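PDB 1WY7: methyltransferase-like protein 5 from Pyrococcus horikoshii, which probably transfers methyl groups from S-adenosylmethionine to RNA, and carries the by-product S-adenosyl-L-homocysteine in its pocket. Local coordinates for residues S36-L41 and V195-F200; K16-P21 and L25-T30. One frame throughout, in Å; residues are numbered along the deposited sequence.

Contact 1 of 2, residues S36-L41 and V195-F200; sequences SELLWL and VDIYRF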
ATOM      1  N   SER A  36       0.400 -10.064   0.554  1.00 29.72           N
ATOM      2  CA  SER A  36       0.616 -11.133  -0.429  1.00 30.29           C
ATOM      3  C   SER A  36      -0.470 -11.119  -1.488  1.00 29.11           C
ATOM      4  O   SER A  36      -0.180 -11.241  -2.667  1.00 29.93           O
ATOM      5  CB  SER A  36       0.579 -12.522   0.226  1.00 31.70           C
ATOM      6  OG  SER A  36       1.680 -12.691   1.084  1.00 42.90           O
ATOM      7  N   GLU A  37      -1.724 -11.003  -1.062  1.00 29.40           N
ATOM      8  CA  GLU A  37      -2.853 -10.972  -1.987  1.00 31.45           C
ATOM      9  C   GLU A  37      -2.736  -9.820  -2.975  1.00 31.30           C
ATOM     10  O   GLU A  37      -2.843 -10.002  -4.189  1.00 31.12           O
ATOM     11  CB  GLU A  37      -4.171 -10.806  -1.230  1.00 33.62           C
ATOM     12  CG  GLU A  37      -4.662 -12.047  -0.503  1.00 42.46           C
ATOM     13  CD  GLU A  37      -5.247 -13.115  -1.436  1.00 46.20           C
ATOM     14  OE1 GLU A  37      -5.808 -14.096  -0.908  1.00 51.83           O
ATOM     15  OE2 GLU A  37      -5.157 -12.990  -2.681  1.00 47.33           O
ATOM     16  N   LEU A  38      -2.523  -8.622  -2.446  1.00 29.87           N
ATOM     17  CA  LEU A  38      -2.435  -7.449  -3.298  1.00 27.83           C
ATOM     18  C   LEU A  38      -1.296  -7.583  -4.299  1.00 26.82           C
ATOM     19  O   LEU A  38      -1.493  -7.347  -5.489  1.00 26.00           O
ATOM     20  CB  LEU A  38      -2.261  -6.180  -2.438  1.00 25.35           C
ATOM     21  CG  LEU A  38      -2.088  -4.832  -3.162  1.00 23.32           C
ATOM     22  CD1 LEU A  38      -2.372  -3.673  -2.200  1.00 21.48           C
ATOM     23  CD2 LEU A  38      -0.669  -4.727  -3.736  1.00 20.08           C
ATOM     24  N   LEU A  39      -0.115  -7.966  -3.808  1.00 27.04           N
ATOM     25  CA  LEU A  39       1.074  -8.105  -4.648  1.00 27.58           C
ATOM     26  C   LEU A  39       0.989  -9.224  -5.680  1.00 28.40           C
ATOM     27  O   LEU A  39       1.405  -9.050  -6.825  1.00 28.27           O
ATOM     28  CB  LEU A  39       2.311  -8.312  -3.767  1.00 26.45           C
ATOM     29  CG  LEU A  39       2.789  -7.088  -2.980  1.00 25.51           C
ATOM     30  CD1 LEU A  39       3.746  -7.518  -1.890  1.00 24.72           C
ATOM     31  CD2 LEU A  39       3.463  -6.110  -3.927  1.00 23.53           C
ATOM     32  N   TRP A  40       0.460 -10.373  -5.278  1.00 30.04           N
ATOM     33  CA  TRP A  40       0.348 -11.483  -6.209  1.00 32.75           C
ATOM     34  C   TRP A  40      -0.609 -11.112  -7.325  1.00 32.54           C
ATOM     35  O   TRP A  40      -0.352 -11.394  -8.485  1.00 31.08           O
ATOM     36  CB  TRP A  40      -0.146 -12.742  -5.508  1.00 36.14           C
ATOM     37  CG  TRP A  40       0.211 -13.936  -6.297  1.00 42.51           C
ATOM     38  CD1 TRP A  40      -0.614 -14.675  -7.097  1.00 43.09           C
ATOM     39  CD2 TRP A  40       1.526 -14.480  -6.456  1.00 44.33           C
ATOM     40  NE1 TRP A  40       0.111 -15.646  -7.751  1.00 46.81           N
ATOM     41  CE2 TRP A  40       1.427 -15.549  -7.376  1.00 46.71           C
ATOM     42  CE3 TRP A  40       2.780 -14.164  -5.913  1.00 45.43           C
ATOM     43  CZ2 TRP A  40       2.535 -16.304  -7.766  1.00 47.86           C
ATOM     44  CZ3 TRP A  40       3.884 -14.912  -6.297  1.00 47.69           C
ATOM     45  CH2 TRP A  40       3.753 -15.973  -7.218  1.00 49.99           C
ATOM     46  N   LEU A  41      -1.716 -10.464  -6.963  1.00 33.50           N
ATOM     47  CA  LEU A  41      -2.695 -10.033  -7.952  1.00 33.00           C
ATOM     48  C   LEU A  41      -2.023  -9.102  -8.958  1.00 34.74           C
ATOM     49  O   LEU A  41      -2.132  -9.296 -10.174  1.00 34.68           O
ATOM     50  CB  LEU A  41      -3.851  -9.295  -7.275  1.00 32.52           C
ATOM     51  CG  LEU A  41      -4.806  -8.571  -8.233  1.00 33.22           C
ATOM     52  CD1 LEU A  41      -5.467  -9.587  -9.151  1.00 33.44           C
ATOM     53  CD2 LEU A  41      -5.858  -7.808  -7.438  1.00 34.01           C
ATOM     54  N   VAL A 195     -11.095  -6.262   4.926  1.00 31.30           N
ATOM     55  CA  VAL A 195     -10.735  -5.227   3.969  1.00 28.39           C
ATOM     56  C   VAL A 195     -10.916  -5.703   2.527  1.00 29.26           C
ATOM     57  O   VAL A 195     -10.988  -6.904   2.253  1.00 26.31           O
ATOM     58  CB  VAL A 195      -9.236  -4.776   4.139  1.00 28.97           C
ATOM     59  CG1 VAL A 195      -9.013  -4.141   5.517  1.00 26.68           C
ATOM     60  CG2 VAL A 195      -8.300  -5.970   3.966  1.00 25.36           C
ATOM     61  N   ASP A 196     -11.005  -4.737   1.619  1.00 27.18           N
ATOM     62  CA  ASP A 196     -11.115  -4.998   0.195  1.00 27.62           C
ATOM     63  C   ASP A 196      -9.789  -4.539  -0.391  1.00 27.57           C
ATOM     64  O   ASP A 196      -9.251  -3.495   0.001  1.00 27.89           O
ATOM     65  CB  ASP A 196     -12.225  -4.164  -0.458  1.00 28.41           C
ATOM     66  CG  ASP A 196     -13.611  -4.619  -0.073  1.00 31.44           C
ATOM     67  OD1 ASP A 196     -14.458  -3.736   0.165  1.00 29.75           O
ATOM     68  OD2 ASP A 196     -13.857  -5.843  -0.012  1.00 28.58           O
ATOM     69  N   ILE A 197      -9.260  -5.326  -1.313  1.00 27.12           N
ATOM     70  CA  ILE A 197      -8.035  -4.973  -2.005  1.00 25.99           C
ATOM     71  C   ILE A 197      -8.540  -4.580  -3.395  1.00 27.22           C
ATOM     72  O   ILE A 197      -9.133  -5.399  -4.108  1.00 27.57           O
ATOM     73  CB  ILE A 197      -7.077  -6.176  -2.093  1.00 24.93           C
ATOM     74  CG1 ILE A 197      -6.708  -6.633  -0.681  1.00 23.35           C
ATOM     75  CG2 ILE A 197      -5.845  -5.798  -2.901  1.00 23.51           C
ATOM     76  CD1 ILE A 197      -5.788  -7.826  -0.641  1.00 23.16           C
ATOM     77  N   TYR A 198      -8.335  -3.321  -3.765  1.00 26.56           N
ATOM     78  CA  TYR A 198      -8.802  -2.824  -5.052  1.00 26.42           C
ATOM     79  C   TYR A 198      -7.719  -2.672  -6.090  1.00 26.40           C
ATOM     80  O   TYR A 198      -6.553  -2.478  -5.769  1.00 28.53           O
ATOM     81  CB  TYR A 198      -9.429  -1.424  -4.928  1.00 23.95           C
ATOM     82  CG  TYR A 198     -10.717  -1.303  -4.162  1.00 24.33           C
ATOM     83  CD1 TYR A 198     -10.722  -1.205  -2.768  1.00 23.09           C
ATOM     84  CD2 TYR A 198     -11.939  -1.218  -4.834  1.00 24.03           C
ATOM     85  CE1 TYR A 198     -11.919  -1.019  -2.061  1.00 22.53           C
ATOM     86  CE2 TYR A 198     -13.137  -1.033  -4.137  1.00 21.39           C
ATOM     87  CZ  TYR A 198     -13.114  -0.938  -2.755  1.00 20.06           C
ATOM     88  OH  TYR A 198     -14.294  -0.813  -2.068  1.00 22.81           O
ATOM     89  N   ARG A 199      -8.140  -2.746  -7.345  1.00 27.42           N
ATOM     90  CA  ARG A 199      -7.272  -2.500  -8.479  1.00 27.67           C
ATOM     91  C   ARG A 199      -8.076  -1.516  -9.321  1.00 29.42           C
ATOM     92  O   ARG A 199      -9.166  -1.849  -9.786  1.00 30.73           O
ATOM     93  CB  ARG A 199      -7.009  -3.741  -9.311  1.00 27.40           C
ATOM     94  CG  ARG A 199      -6.126  -3.380 -10.507  1.00 27.04           C
ATOM     95  CD  ARG A 199      -5.844  -4.527 -11.432  1.00 29.00           C
ATOM     96  NE  ARG A 199      -4.927  -4.099 -12.487  1.00 30.37           N
ATOM     97  CZ  ARG A 199      -5.307  -3.581 -13.651  1.00 30.88           C
ATOM     98  NH1 ARG A 199      -4.384  -3.218 -14.535  1.00 25.80           N
ATOM     99  NH2 ARG A 199      -6.605  -3.443 -13.937  1.00 26.72           N
ATOM    100  N   PHE A 200      -7.552  -0.307  -9.484  1.00 29.35           N
ATOM    101  CA  PHE A 200      -8.208   0.742 -10.263  1.00 29.60           C
ATOM    102  C   PHE A 200      -7.435   0.895 -11.575  1.00 32.64           C
ATOM    103  O   PHE A 200      -6.211   0.774 -11.593  1.00 30.44           O
ATOM    104  CB  PHE A 200      -8.151   2.084  -9.517  1.00 25.83           C
ATOM    105  CG  PHE A 200      -8.778   2.063  -8.145  1.00 25.18           C
ATOM    106  CD1 PHE A 200     -10.133   2.298  -7.981  1.00 24.90           C
ATOM    107  CD2 PHE A 200      -7.992   1.887  -7.012  1.00 23.45           C
ATOM    108  CE1 PHE A 200     -10.700   2.367  -6.710  1.00 25.10           C
ATOM    109  CE2 PHE A 200      -8.545   1.956  -5.739  1.00 23.39           C
ATOM    110  CZ  PHE A 200      -9.899   2.197  -5.584  1.00 22.82           C
TER
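Glu37 meets Ile197 through its CB, which lies 3.4 Å from Ile197 CD1. An acidic residue thus serves an apolar contact with the base of its side chain, while the charged end goes elsewhere. CG stands beside the backbone N (chi1 -75°), and the bend at chi2 leads the carboxylate away from the strand. One residue on, Leu38 takes the other branch of the same isoleucine. Its CB is 3.6 Å from Ile197 CG2, and the two side chains pass each other at a slant, with CG of Leu38 also near that methyl at 3.9 Å. The isoleucine is therefore forked against the helix: the longer arm, CG1 and CD1, runs out to Glu37 and reaches to 3.8 Å of the backbone N of Leu38, while the short CG2 arm sits by the leucine. Three residues further along, Leu41 is more loosely placed, its CD2 about 4.6 Å from Arg199 CB. No hydrogen bond joins the two segments; the close approaches are made by aliphatic carbons of Glu37, Leu38 and Ile197. It illustrates how a helix settles on the face of a sheet: Ile197 projects toward the helix, whereas Tyr198 points away. In the Rossmann-like methyltransferase fold, helix 32-44 here lies over strand 191-202, the antiparallel strand held between 143-149 and 167-179 by backbone bonds such as those of Tyr198 with Ser146 and Ile197 with Leu173. Flanking strands widen the seat, Leu38 touching Ile147 and Glu37 touching Leu173. Across the sheet, Tyr198 and Phe200 pack on helix 152-164, so that the strand is sandwiched between two helices.

Contact 2 of 2, residues K16-P21 and L25-T30; sequences KGFKNP and LEQYRT. With SAH (S-adenosyl-L-homocysteine), chain E.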
ATOM      1  N   LYS A  16      10.911  -6.148   9.964  1.00 42.35           N
ATOM      2  CA  LYS A  16      10.760  -5.413  11.217  1.00 42.53           C
ATOM      3  C   LYS A  16       9.552  -4.480  11.162  1.00 41.02           C
ATOM      4  O   LYS A  16       9.244  -3.935  10.106  1.00 39.82           O
ATOM      5  CB  LYS A  16      12.031  -4.606  11.497  1.00 44.66           C
ATOM      6  CG  LYS A  16      13.238  -5.469  11.841  1.00 48.65           C
ATOM      7  CD  LYS A  16      13.569  -6.444  10.713  1.00 53.81           C
ATOM      8  CE  LYS A  16      14.467  -7.598  11.181  1.00 54.84           C
ATOM      9  NZ  LYS A  16      15.846  -7.169  11.550  1.00 56.52           N
ATOM     10  N   GLY A  17       8.872  -4.306  12.297  1.00 40.27           N
ATOM     11  CA  GLY A  17       7.709  -3.431  12.358  1.00 39.28           C
ATOM     12  C   GLY A  17       8.062  -2.036  12.850  1.00 39.93           C
ATOM     13  O   GLY A  17       9.242  -1.709  13.002  1.00 37.86           O
ATOM     14  N   PHE A  18       7.045  -1.209  13.090  1.00 41.09           N
ATOM     15  CA  PHE A  18       7.252   0.162  13.571  1.00 41.12           C
ATOM     16  C   PHE A  18       7.876   0.205  14.963  1.00 43.74           C
ATOM     17  O   PHE A  18       7.483  -0.545  15.846  1.00 43.00           O
ATOM     18  CB  PHE A  18       5.927   0.923  13.633  1.00 36.34           C
ATOM     19  CG  PHE A  18       5.329   1.243  12.294  1.00 32.88           C
ATOM     20  CD1 PHE A  18       4.439   0.364  11.684  1.00 31.61           C
ATOM     21  CD2 PHE A  18       5.642   2.437  11.648  1.00 31.56           C
ATOM     22  CE1 PHE A  18       3.865   0.673  10.452  1.00 30.79           C
ATOM     23  CE2 PHE A  18       5.076   2.756  10.414  1.00 30.97           C
ATOM     24  CZ  PHE A  18       4.184   1.872   9.815  1.00 31.15           C
ATOM     25  N   LYS A  19       8.837   1.101  15.149  1.00 48.86           N
ATOM     26  CA  LYS A  19       9.524   1.289  16.428  1.00 54.04           C
ATOM     27  C   LYS A  19       8.533   1.741  17.511  1.00 55.34           C
ATOM     28  O   LYS A  19       8.431   1.134  18.584  1.00 55.16           O
ATOM     29  CB  LYS A  19      10.610   2.360  16.264  1.00 57.30           C
ATOM     30  CG  LYS A  19      10.062   3.801  16.071  1.00 61.69           C
ATOM     31  CD  LYS A  19       9.089   3.932  14.878  1.00 62.66           C
ATOM     32  CE  LYS A  19       8.133   5.119  15.069  1.00 63.50           C
ATOM     33  NZ  LYS A  19       7.172   5.319  13.930  1.00 62.71           N
ATOM     34  N   ASN A  20       7.819   2.825  17.228  1.00 55.77           N
ATOM     35  CA  ASN A  20       6.827   3.363  18.155  1.00 56.68           C
ATOM     36  C   ASN A  20       5.675   3.895  17.312  1.00 55.63           C
ATOM     37  O   ASN A  20       5.614   5.081  16.983  1.00 57.34           O
ATOM     38  CB  ASN A  20       7.416   4.488  19.013  1.00 58.71           C
ATOM     39  CG  ASN A  20       6.604   4.741  20.280  1.00 61.35           C
ATOM     40  OD1 ASN A  20       5.433   4.360  20.376  1.00 61.58           O
ATOM     41  ND2 ASN A  20       7.226   5.399  21.255  1.00 62.64           N
ATOM     42  N   PRO A  21       4.736   3.009  16.958  1.00 54.04           N
ATOM     43  CA  PRO A  21       3.567   3.341  16.140  1.00 52.38           C
ATOM     44  C   PRO A  21       2.794   4.575  16.574  1.00 51.00           C
ATOM     45  O   PRO A  21       2.394   4.695  17.730  1.00 51.14           O
ATOM     46  CB  PRO A  21       2.698   2.089  16.247  1.00 51.91           C
ATOM     47  CG  PRO A  21       3.663   1.009  16.532  1.00 51.19           C
ATOM     48  CD  PRO A  21       4.613   1.645  17.500  1.00 51.78           C
ATOM     49  N   LEU A  25      -1.679   8.277  12.869  1.00 39.66           N
ATOM     50  CA  LEU A  25      -1.229   8.161  11.487  1.00 40.39           C
ATOM     51  C   LEU A  25      -1.529   6.741  10.994  1.00 41.43           C
ATOM     52  O   LEU A  25      -1.090   6.346   9.912  1.00 39.51           O
ATOM     53  CB  LEU A  25       0.278   8.414  11.376  1.00 38.24           C
ATOM     54  CG  LEU A  25       0.839   9.815  11.617  1.00 37.56           C
ATOM     55  CD1 LEU A  25       2.338   9.804  11.314  1.00 36.71           C
ATOM     56  CD2 LEU A  25       0.126  10.820  10.722  1.00 35.68           C
ATOM     57  N   GLU A  26      -2.271   5.987  11.805  1.00 40.41           N
ATOM     58  CA  GLU A  26      -2.637   4.612  11.492  1.00 38.66           C
ATOM     59  C   GLU A  26      -1.415   3.788  11.105  1.00 37.80           C
ATOM     60  O   GLU A  26      -1.392   3.161  10.041  1.00 34.01           O
ATOM     61  CB  GLU A  26      -3.650   4.572  10.341  1.00 41.64           C
ATOM     62  CG  GLU A  26      -4.990   5.239  10.624  1.00 43.98           C
ATOM     63  CD  GLU A  26      -6.063   4.798   9.643  1.00 45.68           C
ATOM     64  OE1 GLU A  26      -7.122   5.455   9.566  1.00 46.53           O
ATOM     65  OE2 GLU A  26      -5.850   3.782   8.950  1.00 46.68           O
ATOM     66  N   GLN A  27      -0.400   3.777  11.964  1.00 35.79           N
ATOM     67  CA  GLN A  27       0.810   3.020  11.664  1.00 35.26           C
ATOM     68  C   GLN A  27       0.815   1.576  12.157  1.00 35.69           C
ATOM     69  O   GLN A  27       1.093   1.296  13.324  1.00 36.10           O
ATOM     70  CB  GLN A  27       2.060   3.730  12.202  1.00 31.10           C
ATOM     71  CG  GLN A  27       2.336   5.104  11.581  1.00 30.57           C
ATOM     72  CD  GLN A  27       3.667   5.700  12.034  1.00 30.36           C
ATOM     73  OE1 GLN A  27       4.115   5.480  13.165  1.00 30.15           O
ATOM     74  NE2 GLN A  27       4.297   6.466  11.156  1.00 29.21           N
ATOM     75  N   TYR A  28       0.485   0.664  11.252  1.00 35.60           N
ATOM     76  CA  TYR A  28       0.517  -0.765  11.535  1.00 35.39           C
ATOM     77  C   TYR A  28       1.060  -1.367  10.239  1.00 36.10           C
ATOM     78  O   TYR A  28       0.673  -0.959   9.146  1.00 34.41           O
ATOM     79  CB  TYR A  28      -0.889  -1.312  11.867  1.00 34.00           C
ATOM     80  CG  TYR A  28      -1.886  -1.244  10.728  1.00 33.57           C
ATOM     81  CD1 TYR A  28      -1.873  -2.193   9.702  1.00 30.75           C
ATOM     82  CD2 TYR A  28      -2.806  -0.197  10.640  1.00 32.12           C
ATOM     83  CE1 TYR A  28      -2.739  -2.098   8.613  1.00 30.83           C
ATOM     84  CE2 TYR A  28      -3.676  -0.095   9.552  1.00 30.33           C
ATOM     85  CZ  TYR A  28      -3.630  -1.046   8.542  1.00 30.93           C
ATOM     86  OH  TYR A  28      -4.429  -0.905   7.430  1.00 31.67           O
ATOM     87  N   ARG A  29       1.984  -2.308  10.353  1.00 36.44           N
ATOM     88  CA  ARG A  29       2.565  -2.931   9.168  1.00 37.01           C
ATOM     89  C   ARG A  29       1.484  -3.685   8.399  1.00 35.56           C
ATOM     90  O   ARG A  29       0.589  -4.275   9.006  1.00 33.97           O
ATOM     91  CB  ARG A  29       3.662  -3.908   9.588  1.00 40.56           C
ATOM     92  CG  ARG A  29       3.140  -4.994  10.523  1.00 45.52           C
ATOM     93  CD  ARG A  29       4.207  -6.008  10.828  1.00 50.09           C
ATOM     94  NE  ARG A  29       4.782  -6.541   9.600  1.00 56.12           N
ATOM     95  CZ  ARG A  29       5.768  -7.430   9.567  1.00 58.00           C
ATOM     96  NH1 ARG A  29       6.236  -7.857   8.404  1.00 58.11           N
ATOM     97  NH2 ARG A  29       6.280  -7.898  10.698  1.00 59.68           N
ATOM     98  N   THR A  30       1.557  -3.670   7.071  1.00 32.94           N
ATOM     99  CA  THR A  30       0.558  -4.387   6.280  1.00 31.83           C
ATOM    100  C   THR A  30       0.712  -5.877   6.572  1.00 32.12           C
ATOM    101  O   THR A  30       1.782  -6.440   6.360  1.00 29.74           O
ATOM    102  CB  THR A  30       0.744  -4.182   4.758  1.00 29.79           C
ATOM    103  OG1 THR A  30       0.768  -2.780   4.449  1.00 29.40           O
ATOM    104  CG2 THR A  30      -0.409  -4.833   3.999  1.00 26.15           C
TER
HETATM  105  N   SAH E1001       3.704  -0.737   7.224  1.00 49.91           N
HETATM  106  CA  SAH E1001       2.699  -0.653   6.145  1.00 50.93           C
HETATM  107  CB  SAH E1001       2.199   0.800   6.098  1.00 47.39           C
HETATM  108  CG  SAH E1001       1.031   0.861   7.016  1.00 45.85           C
HETATM  109  SD  SAH E1001       0.112   2.371   7.372  1.00 42.13           S
HETATM  110  C   SAH E1001       3.365  -1.149   4.889  1.00 51.79           C
HETATM  111  O   SAH E1001       4.394  -1.884   5.007  1.00 52.57           O
HETATM  112  OXT SAH E1001       2.808  -0.755   3.810  1.00 50.06           O
HETATM  113  C5' SAH E1001       0.528   3.543   6.099  1.00 42.38           C
HETATM  114  C4' SAH E1001       1.530   4.667   6.402  1.00 38.73           C
HETATM  115  O4' SAH E1001       0.960   5.935   5.992  1.00 37.04           O
HETATM  116  C3' SAH E1001       1.852   4.922   7.876  1.00 37.81           C
HETATM  117  O3' SAH E1001       3.157   4.332   8.047  1.00 35.00           O
HETATM  118  C2' SAH E1001       1.954   6.447   8.036  1.00 35.76           C
HETATM  119  O2' SAH E1001       3.033   7.048   8.714  1.00 33.23           O
HETATM  120  C1' SAH E1001       1.734   6.945   6.597  1.00 36.68           C
HETATM  121  N9  SAH E1001       1.015   8.207   6.495  1.00 38.09           N
HETATM  122  C8  SAH E1001      -0.062   8.692   7.216  1.00 37.31           C
HETATM  123  N7  SAH E1001      -0.466   9.877   6.834  1.00 37.18           N
HETATM  124  C5  SAH E1001       0.393  10.208   5.791  1.00 37.77           C
HETATM  125  C6  SAH E1001       0.500  11.336   4.933  1.00 36.07           C
HETATM  126  N6  SAH E1001      -0.341  12.390   5.029  1.00 38.76           N
HETATM  127  N1  SAH E1001       1.483  11.373   3.973  1.00 35.81           N
HETATM  128  C2  SAH E1001       2.318  10.312   3.873  1.00 37.11           C
HETATM  129  N3  SAH E1001       2.317   9.184   4.622  1.00 39.36           N
HETATM  130  C4  SAH E1001       1.317   9.188   5.574  1.00 38.06           C
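Gln27 lays its CB over the face of the Phe18 ring, 3.6 Å from the ring centroid and 12° off the normal, a clear CH-pi contact. The two side chains cross nearly at right angles, yet the glutamine amide is turned only 27° from the ring plane, and its CD comes to 3.6 Å from Phe18 CE2. The ring edge is used as well: Arg29 N approaches in the ring plane, 3.5 Å from Phe18 CE1, and the ribose O3' of S-adenosyl-L-homocysteine lies near that plane, 3.2 Å from Phe18 CZ. Pro21 closes in on the backbone, its CB 3.4 Å from Gln27 O. With CG beside the backbone N and the chain extended beyond it, Gln27 carries its amide past the ring to the ribose, where NE2 donates to O2' of the ligand at 2.8 Å in an almost straight bond (172°). The same nitrogen is hydrogen-bonded to Asp81, while OE1 accepts from Lys22 N and, weakly, from Lys19 NZ at 3.2 Å. Donors at the oxygen and acceptors at the nitrogen settle which way round the amide lies. The chemistry implies a divided labour within this loop of the cofactor pocket: an aromatic ring supports the glutamine's aliphatic part, and a polar network fixes the amide that reads the ribose hydroxyl.

How the contacts relate
The two contacts follow one another along the chain: segment 25-30 of contact 2 ends two residues before helix 32-44, which supplies the first segment of contact 1. Their centres are about 20 Å apart, on opposite sides of the chain's centre, although the nearest atoms come within about 6 Å without touching. Contact 2 belongs to the ligand pocket itself, and the hydrogen bonds that Glu79, Val62, Asp105 and Val106 make to S-adenosyl-L-homocysteine complement its own. Contact 1 does not reach the ligand: the side chain of Leu38 stays about 8 Å from it. One chain segment thus passes from cofactor binding into the hydrophobic framework of the fold.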